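TetR family transcriptional regulator (Clostridium perfringens, PDB 6AZH) probably binds operator DNA as a TetR-type transcriptional regulator and may control genes of fatty acid metabolism. Local coordinates at residues T7-I11 with T42-F47; A14-F19 with E31-A36. All blocks are in the same frame, centred on the assembly; numbering follows the deposited sequence.

Interaction 1: T7-I11 with T42-F47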
loop_
_atom_site.group_PDB
_atom_site.type_symbol
_atom_site.label_atom_id
_atom_site.label_comp_id
_atom_site.label_asym_id
_atom_site.label_seq_id
_atom_site.Cartn_x
_atom_site.Cartn_y
_atom_site.Cartn_z
ATOM N N THR A 7 -4.909 -22.622 -21.906
ATOM C CA THR A 7 -4.008 -21.570 -22.371
ATOM C C THR A 7 -4.151 -20.312 -21.521
ATOM O O THR A 7 -3.157 -19.758 -21.030
ATOM C CB THR A 7 -4.284 -21.255 -23.836
ATOM O OG1 THR A 7 -3.828 -22.353 -24.638
ATOM C CG2 THR A 7 -3.566 -19.980 -24.251
ATOM N N LYS A 8 -5.390 -19.865 -21.314
ATOM C CA LYS A 8 -5.599 -18.652 -20.532
ATOM C C LYS A 8 -5.279 -18.878 -19.059
ATOM O O LYS A 8 -4.681 -18.006 -18.416
ATOM C CB LYS A 8 -7.022 -18.153 -20.732
ATOM C CG LYS A 8 -7.219 -17.463 -22.078
ATOM C CD LYS A 8 -8.659 -17.039 -22.269
ATOM C CE LYS A 8 -8.763 -15.854 -23.223
ATOM N NZ LYS A 8 -8.749 -16.296 -24.640
ATOM N N LYS A 9 -5.638 -20.045 -18.505
ATOM C CA LYS A 9 -5.299 -20.318 -17.107
ATOM C C LYS A 9 -3.792 -20.359 -16.894
ATOM O O LYS A 9 -3.287 -19.838 -15.892
ATOM C CB LYS A 9 -5.925 -21.632 -16.631
ATOM C CG LYS A 9 -5.539 -21.996 -15.178
ATOM C CD LYS A 9 -6.565 -22.937 -14.543
ATOM C CE LYS A 9 -6.426 -22.990 -13.020
ATOM N NZ LYS A 9 -5.185 -23.696 -12.599
ATOM N N ALA A 10 -3.049 -20.976 -17.822
ATOM C CA ALA A 10 -1.604 -21.055 -17.670
ATOM C C ALA A 10 -0.972 -19.671 -17.748
ATOM O O ALA A 10 -0.087 -19.343 -16.950
ATOM C CB ALA A 10 -1.006 -21.978 -18.749
ATOM N N ILE A 11 -1.417 -18.857 -18.708
ATOM C CA ILE A 11 -0.931 -17.484 -18.841
ATOM C C ILE A 11 -1.304 -16.688 -17.606
ATOM O O ILE A 11 -0.481 -15.955 -17.044
ATOM C CB ILE A 11 -1.507 -16.842 -20.118
ATOM C CG1 ILE A 11 -0.857 -17.471 -21.362
ATOM C CG2 ILE A 11 -1.310 -15.313 -20.131
ATOM C CD1 ILE A 11 -1.610 -17.213 -22.625
ATOM N N THR A 42 0.559 -19.195 -29.839
ATOM C CA THR A 42 -0.755 -19.382 -29.230
ATOM C C THR A 42 -1.035 -18.293 -28.199
ATOM O O THR A 42 -2.174 -17.819 -28.080
ATOM C CB THR A 42 -0.825 -20.784 -28.620
ATOM O OG1 THR A 42 -0.698 -21.754 -29.677
ATOM C CG2 THR A 42 -2.154 -21.023 -27.882
ATOM N N LEU A 43 -0.008 -17.866 -27.454
ATOM C CA LEU A 43 -0.188 -16.711 -26.577
ATOM C C LEU A 43 -0.664 -15.510 -27.380
ATOM O O LEU A 43 -1.655 -14.864 -27.029
ATOM C CB LEU A 43 1.101 -16.379 -25.820
ATOM C CG LEU A 43 1.005 -15.160 -24.870
ATOM C CD1 LEU A 43 1.964 -15.293 -23.694
ATOM C CD2 LEU A 43 1.251 -13.809 -25.567
ATOM N N TYR A 44 0.040 -15.189 -28.468
ATOM C CA TYR A 44 -0.314 -13.998 -29.221
ATOM C C TYR A 44 -1.647 -14.146 -29.941
ATOM O O TYR A 44 -2.281 -13.134 -30.259
ATOM C CB TYR A 44 0.803 -13.667 -30.217
ATOM C CG TYR A 44 1.964 -12.875 -29.636
ATOM C CD1 TYR A 44 1.763 -11.625 -29.043
ATOM C CD2 TYR A 44 3.259 -13.367 -29.707
ATOM C CE1 TYR A 44 2.833 -10.890 -28.540
ATOM C CE2 TYR A 44 4.341 -12.642 -29.216
ATOM C CZ TYR A 44 4.122 -11.415 -28.623
ATOM O OH TYR A 44 5.195 -10.716 -28.125
ATOM N N TYR A 45 -2.098 -15.381 -30.190
ATOM C CA TYR A 45 -3.442 -15.567 -30.719
ATOM C C TYR A 45 -4.491 -15.099 -29.719
ATOM O O TYR A 45 -5.579 -14.664 -30.112
ATOM C CB TYR A 45 -3.665 -17.034 -31.076
ATOM C CG TYR A 45 -4.997 -17.299 -31.739
ATOM C CD1 TYR A 45 -6.067 -17.805 -31.011
ATOM C CD2 TYR A 45 -5.187 -17.038 -33.093
ATOM C CE1 TYR A 45 -7.292 -18.044 -31.608
ATOM C CE2 TYR A 45 -6.410 -17.276 -33.700
ATOM C CZ TYR A 45 -7.456 -17.778 -32.951
ATOM O OH TYR A 45 -8.674 -18.018 -33.543
ATOM N N ASN A 46 -4.170 -15.156 -28.429
ATOM C CA ASN A 46 -5.101 -14.816 -27.359
ATOM C C ASN A 46 -4.927 -13.399 -26.825
ATOM O O ASN A 46 -5.918 -12.775 -26.424
ATOM C CB ASN A 46 -4.942 -15.809 -26.203
ATOM C CG ASN A 46 -5.561 -17.162 -26.508
ATOM O OD1 ASN A 46 -6.739 -17.383 -26.235
ATOM N ND2 ASN A 46 -4.770 -18.075 -27.065
ATOM N N PHE A 47 -3.698 -12.885 -26.811
ATOM C CA PHE A 47 -3.366 -11.589 -26.229
ATOM C C PHE A 47 -2.367 -10.885 -27.132
ATOM O O PHE A 47 -1.330 -11.465 -27.465
ATOM C CB PHE A 47 -2.758 -11.754 -24.832
ATOM C CG PHE A 47 -3.655 -12.461 -23.860
ATOM C CD1 PHE A 47 -4.750 -11.815 -23.319
ATOM C CD2 PHE A 47 -3.392 -13.768 -23.477
ATOM C CE1 PHE A 47 -5.597 -12.471 -22.419
ATOM C CE2 PHE A 47 -4.228 -14.427 -22.566
ATOM C CZ PHE A 47 -5.320 -13.773 -22.037
HETATM O O HOH W 1 -8.682 -13.823 -26.044
#
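The first turns of helix 6-26 meet the end of helix 40-46 in a mixed contact, polar toward one side and apolar beneath, where K8 and N46 bond and I11 packs against L43 and F47. The axes of the two short segments stand nearly at right angles (97°) and 10.8 Å apart, and the contacts are made by side chains. The K8 chain runs extended through its middle and bends at its last torsion (chi4 83°), and its NZ donates to N46 OD1 at 2.8 Å. The ammonium lies in the carbonyl plane on a lone pair, with a C=O...N angle of 138°. The same NZ gives a second bond to a water that donates in turn to N46 O. On the other branch of the amide, N46 ND2 bonds T42 O at 2.8 Å, nearly in the amide plane; the two bonds together hold the amide's rotation, with OD1 turned to the lysine. T7 CG2 rests 3.6 Å from N46 ND2 and also touches T42 CG2.

In TetR-family regulators a three-helix DNA-binding domain carries a helix-turn-helix, and by position helix 40-46 corresponds to its recognition helix. Its inward side supplies L43, and F47 follows just past its end. I11 CD1 comes to the F47 ring at its edge, 3.8 Å from CE2, and lies 4.0 Å from L43 CG. The aliphatic part of K8 brings CG obliquely to F47 CZ, 4.2 Å away. Helix 50-74 closes this apolar layer, with I53 touching I11, L43 and F47, and the F56 ring meeting that of F47.

Interaction 2: A14-F19 with E31-A36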
loop_
_atom_site.group_PDB
_atom_site.type_symbol
_atom_site.label_atom_id
_atom_site.label_comp_id
_atom_site.label_asym_id
_atom_site.label_seq_id
_atom_site.Cartn_x
_atom_site.Cartn_y
_atom_site.Cartn_z
ATOM N N ALA A 14 0.938 -17.866 -14.649
ATOM C CA ALA A 14 2.322 -17.461 -14.853
ATOM C C ALA A 14 2.469 -15.948 -14.835
ATOM O O ALA A 14 3.455 -15.423 -14.300
ATOM C CB ALA A 14 2.867 -18.032 -16.174
ATOM N N ALA A 15 1.528 -15.231 -15.447
ATOM C CA ALA A 15 1.652 -13.781 -15.519
ATOM C C ALA A 15 1.626 -13.170 -14.123
ATOM O O ALA A 15 2.365 -12.223 -13.839
ATOM C CB ALA A 15 0.532 -13.188 -16.370
ATOM N N ILE A 16 0.785 -13.703 -13.240
ATOM C CA ILE A 16 0.768 -13.191 -11.868
ATOM C C ILE A 16 2.165 -13.241 -11.267
ATOM O O ILE A 16 2.647 -12.259 -10.692
ATOM C CB ILE A 16 -0.234 -13.972 -11.001
ATOM C CG1 ILE A 16 -1.657 -13.520 -11.302
ATOM C CG2 ILE A 16 0.071 -13.739 -9.537
ATOM C CD1 ILE A 16 -2.707 -14.512 -10.857
ATOM N N ASN A 17 2.841 -14.391 -11.395
ATOM C CA ASN A 17 4.154 -14.539 -10.773
ATOM C C ASN A 17 5.204 -13.662 -11.449
ATOM O O ASN A 17 6.039 -13.055 -10.768
ATOM C CB ASN A 17 4.579 -16.002 -10.781
ATOM C CG ASN A 17 3.828 -16.814 -9.772
ATOM O OD1 ASN A 17 3.465 -16.314 -8.704
ATOM N ND2 ASN A 17 3.570 -18.073 -10.101
ATOM N N VAL A 18 5.175 -13.562 -12.781
ATOM C CA VAL A 18 6.134 -12.702 -13.474
ATOM C C VAL A 18 5.933 -11.248 -13.064
ATOM O O VAL A 18 6.879 -10.563 -12.649
ATOM C CB VAL A 18 6.015 -12.875 -14.998
ATOM C CG1 VAL A 18 6.915 -11.881 -15.697
ATOM C CG2 VAL A 18 6.400 -14.309 -15.406
ATOM N N PHE A 19 4.695 -10.756 -13.172
ATOM C CA PHE A 19 4.398 -9.384 -12.765
ATOM C C PHE A 19 4.749 -9.148 -11.292
ATOM O O PHE A 19 5.274 -8.090 -10.939
ATOM C CB PHE A 19 2.921 -9.066 -13.017
ATOM C CG PHE A 19 2.569 -8.840 -14.463
ATOM C CD1 PHE A 19 3.295 -7.942 -15.238
ATOM C CD2 PHE A 19 1.484 -9.501 -15.038
ATOM C CE1 PHE A 19 2.955 -7.718 -16.568
ATOM C CE2 PHE A 19 1.132 -9.286 -16.366
ATOM C CZ PHE A 19 1.874 -8.390 -17.139
ATOM N N GLU A 31 8.796 -13.893 -21.352
ATOM C CA GLU A 31 8.939 -14.606 -20.092
ATOM C C GLU A 31 7.626 -15.262 -19.675
ATOM O O GLU A 31 7.627 -16.390 -19.170
ATOM C CB GLU A 31 9.448 -13.645 -19.009
ATOM C CG GLU A 31 9.563 -14.244 -17.606
ATOM C CD GLU A 31 10.696 -15.256 -17.449
ATOM O OE1 GLU A 31 11.415 -15.544 -18.435
ATOM O OE2 GLU A 31 10.874 -15.761 -16.317
ATOM N N ILE A 32 6.496 -14.582 -19.900
ATOM C CA ILE A 32 5.202 -15.149 -19.522
ATOM C C ILE A 32 4.907 -16.409 -20.334
ATOM O O ILE A 32 4.415 -17.407 -19.796
ATOM C CB ILE A 32 4.084 -14.097 -19.673
ATOM C CG1 ILE A 32 4.277 -12.980 -18.634
ATOM C CG2 ILE A 32 2.703 -14.751 -19.519
ATOM C CD1 ILE A 32 3.456 -11.724 -18.880
ATOM N N ALA A 33 5.213 -16.393 -21.634
ATOM C CA ALA A 33 4.996 -17.585 -22.455
ATOM C C ALA A 33 5.841 -18.743 -21.949
ATOM O O ALA A 33 5.357 -19.874 -21.814
ATOM C CB ALA A 33 5.329 -17.294 -23.927
ATOM N N SER A 34 7.114 -18.469 -21.668
ATOM C CA SER A 34 8.022 -19.497 -21.177
ATOM C C SER A 34 7.528 -20.067 -19.859
ATOM O O SER A 34 7.416 -21.288 -19.697
ATOM C CB SER A 34 9.424 -18.907 -21.025
ATOM O OG SER A 34 10.287 -19.816 -20.383
ATOM N N LYS A 35 7.187 -19.186 -18.912
ATOM C CA LYS A 35 6.759 -19.653 -17.599
ATOM C C LYS A 35 5.422 -20.374 -17.673
ATOM O O LYS A 35 5.175 -21.306 -16.894
ATOM C CB LYS A 35 6.685 -18.479 -16.619
ATOM C CG LYS A 35 8.045 -17.974 -16.135
ATOM C CD LYS A 35 8.662 -18.928 -15.115
ATOM C CE LYS A 35 9.936 -18.347 -14.497
ATOM N NZ LYS A 35 11.109 -18.457 -15.410
ATOM N N ALA A 36 4.543 -19.949 -18.583
ATOM C CA ALA A 36 3.248 -20.590 -18.743
ATOM C C ALA A 36 3.317 -21.922 -19.478
ATOM O O ALA A 36 2.325 -22.653 -19.470
ATOM C CB ALA A 36 2.286 -19.669 -19.493
#
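V18 and I32 cross obliquely at the centre of this helix pair, V18 CB lying 4.0 Å from I32 CG1, and the other side chains are placed around them. The segment axes approach to 9.0 Å at 127°, and no hydrogen bond spans them; the contact is made by apolar side chains and aliphatic stems, with A14 CB also resting on the backbone at A36. V18 points toward the opposing helix. Both its methyls touch E31 CG, and CG2, set beside its own backbone N by chi1 174°, also extends to K35 CG. The valine is thereby lodged between the aliphatic parts of E31 and K35 and the branched side chain of I32.

The first bond of I32 runs along the interface rather than into it, but the end of the side chain comes nearer to helix 6-26. With CG1 beside the backbone N, CD1 is carried to A15 CB and to F19 CZ, each 4.1 Å away, meeting the ring obliquely, while CG2 also borders A15 CB. At the other end A14 permits the tightest approach: its CB comes within 3.5 Å of A36 N and 3.7 Å of A36 CB, and the A14 and A36 CA atoms are 5.1 Å apart. K35 CB flanks the same methyl.

Toward the rim, the K35 chain, bent at chi2 (-75°) and again at chi4, carries its ammonium away from helix 6-26. K35 NZ forms a salt bridge with E31 OE2 at 2.9 Å, one helical turn back, approaching from above the carboxylate plane.

By family and position, the pair probably joins the first helix of the DNA-binding domain to the first helix of the helix-turn-helix. Around it, helix 50-74 covers A15 through I53 and V57 and sets F54 edge-to-face with F19, helix 98-106 touches F19 through M103, and helix 40-46 lies against A33 through L43.

How the interactions relate
Both contacts use helix 6-26: interaction 1 sets its first turns against helix 40-46 and interaction 2 its later turns against the preceding helix 29-36. Interaction 2 is the more buried: six of its eight touching residues are buried, against three of seven in interaction 1. Chemistry follows place. Interaction 1 adds a direct lysine-amide bond and a water bridge to its apolar layer, whereas interaction 2 is apolar across the interface and keeps its salt bridge within one helix at the rim. Their centres lie about 11 Å apart, and the apolar layers join directly, I11 CG2 being 4.1 Å from I32 CG2 and L43 CD1 3.9 Å from A33 CB.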